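PDB 5BQ3: rhamnose ABC transporter, rhamnose-binding protein from Actinomyces odontolyticus ATCC 17982, which probably binds a sugar, likely rhamnose, as the substrate-binding component of an ABC importer. Local coordinates for residues 219-224 with 228-233. Numbering follows the deposited sequence.
Sequences IVSPTT and AATARY
With CG1 set beside the backbone N (chi1 -57°) and chi2 extended at 159°, Ile219 sends CD1 out from strand 218-221 toward Thr230, which points its CB at the strand and, with chi1 at -49°, carries CG2 trans to its own N, at the end that meets Ile219. The two side chains meet tip to tip, CD1 of Ile219 standing 3.8 Å from CG2 of Thr230, with CG2 of Ile219 a little farther from the same methyl at 4.2 Å. This meeting of methyls is apolar. The hydroxyl of Thr230 turns back to its own helix and bonds to the carbonyl of Gly226, while Ser221 OG, 4.5 Å from Thr230 OG1, is held by Leu158 O. Both buried hydroxyls thus have partners outside the two segments. Nearer the turn, the CB of Ala228 rests 3.5 Å from the carbonyl O of Thr224, four residues earlier in the chain. Between strand and helix, Pro222 centres an inverse gamma turn and Thr223 is the N-cap residue. This is the first half of a beta-alpha-beta unit in a parallel sheet of a periplasmic-binding-protein fold: Leu158 and Leu245 of the neighbouring strands 153-159 and 244-247 both touch Ile219 and Thr230, and helix 199-212 packs against Ala229, Arg232 and Tyr233.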
loop_
_atom_site.group_PDB
_atom_site.type_symbol
_atom_site.label_atom_id
_atom_site.label_comp_id
_atom_site.label_asym_id
_atom_site.label_seq_id
_atom_site.Cartn_x
_atom_site.Cartn_y
_atom_site.Cartn_z
ATOM N N ILE A 219 -16.744 -13.021 4.106
ATOM C CA ILE A 219 -16.794 -11.726 3.423
ATOM C C ILE A 219 -15.353 -11.243 3.194
ATOM O O ILE A 219 -14.556 -11.228 4.131
ATOM C CB ILE A 219 -17.653 -10.653 4.181
ATOM C CG1 ILE A 219 -19.100 -11.134 4.414
ATOM C CG2 ILE A 219 -17.653 -9.306 3.438
ATOM C CD1 ILE A 219 -19.868 -10.436 5.536
ATOM N N VAL A 220 -15.027 -10.869 1.943
ATOM C CA VAL A 220 -13.730 -10.297 1.557
ATOM C C VAL A 220 -13.940 -8.804 1.389
ATOM O O VAL A 220 -14.788 -8.401 0.591
ATOM C CB VAL A 220 -13.102 -10.921 0.281
ATOM C CG1 VAL A 220 -11.662 -10.452 0.089
ATOM C CG2 VAL A 220 -13.164 -12.432 0.315
ATOM N N SER A 221 -13.194 -7.984 2.144
ATOM C CA SER A 221 -13.332 -6.537 2.035
ATOM C C SER A 221 -11.986 -5.901 1.666
ATOM O O SER A 221 -11.170 -5.623 2.546
ATOM C CB SER A 221 -13.916 -5.942 3.310
ATOM O OG SER A 221 -14.667 -4.783 2.994
ATOM N N PRO A 222 -11.724 -5.675 0.351
ATOM C CA PRO A 222 -10.437 -5.077 -0.047
ATOM C C PRO A 222 -10.415 -3.549 0.152
ATOM O O PRO A 222 -9.993 -2.802 -0.734
ATOM C CB PRO A 222 -10.314 -5.484 -1.517
ATOM C CG PRO A 222 -11.726 -5.582 -1.998
ATOM C CD PRO A 222 -12.588 -5.933 -0.824
ATOM N N THR A 223 -10.854 -3.094 1.343
ATOM C CA THR A 223 -10.952 -1.685 1.749
ATOM C C THR A 223 -10.875 -1.597 3.283
ATOM O O THR A 223 -11.577 -2.335 3.978
ATOM C CB THR A 223 -12.241 -1.023 1.171
ATOM O OG1 THR A 223 -12.494 0.225 1.826
ATOM C CG2 THR A 223 -13.477 -1.915 1.265
ATOM N N THR A 224 -10.021 -0.697 3.801
ATOM C CA THR A 224 -9.828 -0.488 5.243
ATOM C C THR A 224 -11.096 0.077 5.906
ATOM O O THR A 224 -11.349 -0.206 7.079
ATOM C CB THR A 224 -8.621 0.421 5.517
ATOM O OG1 THR A 224 -8.827 1.691 4.899
ATOM C CG2 THR A 224 -7.303 -0.192 5.047
ATOM N N ALA A 228 -13.730 -2.456 8.413
ATOM C CA ALA A 228 -13.989 -1.899 9.742
ATOM C C ALA A 228 -15.486 -1.864 10.051
ATOM O O ALA A 228 -15.887 -2.227 11.160
ATOM C CB ALA A 228 -13.399 -0.502 9.847
ATOM N N ALA A 229 -16.307 -1.443 9.063
ATOM C CA ALA A 229 -17.763 -1.349 9.182
ATOM C C ALA A 229 -18.423 -2.735 9.194
ATOM O O ALA A 229 -19.423 -2.917 9.886
ATOM C CB ALA A 229 -18.323 -0.508 8.051
ATOM N N THR A 230 -17.863 -3.706 8.439
ATOM C CA THR A 230 -18.368 -5.083 8.372
ATOM C C THR A 230 -18.062 -5.803 9.693
ATOM O O THR A 230 -18.901 -6.566 10.174
ATOM C CB THR A 230 -17.795 -5.824 7.151
ATOM O OG1 THR A 230 -17.966 -5.012 5.994
ATOM C CG2 THR A 230 -18.480 -7.164 6.902
ATOM N N ALA A 231 -16.877 -5.539 10.287
ATOM C CA ALA A 231 -16.459 -6.114 11.565
ATOM C C ALA A 231 -17.349 -5.612 12.695
ATOM O O ALA A 231 -17.701 -6.392 13.579
ATOM C CB ALA A 231 -15.009 -5.770 11.847
ATOM N N ARG A 232 -17.750 -4.321 12.639
ATOM C CA ARG A 232 -18.629 -3.695 13.624
ATOM C C ARG A 232 -20.029 -4.309 13.555
ATOM O O ARG A 232 -20.672 -4.461 14.596
ATOM C CB ARG A 232 -18.687 -2.176 13.415
ATOM C CG ARG A 232 -19.156 -1.413 14.654
ATOM C CD ARG A 232 -18.997 0.089 14.527
ATOM N NE ARG A 232 -19.971 0.675 13.606
ATOM C CZ ARG A 232 -19.674 1.140 12.399
ATOM N NH1 ARG A 232 -18.423 1.100 11.953
ATOM N NH2 ARG A 232 -20.622 1.656 11.630
ATOM N N TYR A 233 -20.484 -4.685 12.341
ATOM C CA TYR A 233 -21.788 -5.316 12.140
ATOM C C TYR A 233 -21.781 -6.760 12.648
ATOM O O TYR A 233 -22.691 -7.136 13.386
ATOM C CB TYR A 233 -22.229 -5.264 10.661
ATOM C CG TYR A 233 -23.429 -6.140 10.362
ATOM C CD1 TYR A 233 -24.705 -5.778 10.789
ATOM C CD2 TYR A 233 -23.284 -7.353 9.694
ATOM C CE1 TYR A 233 -25.805 -6.601 10.555
ATOM C CE2 TYR A 233 -24.377 -8.184 9.456
ATOM C CZ TYR A 233 -25.639 -7.802 9.883
ATOM O OH TYR A 233 -26.725 -8.610 9.637
#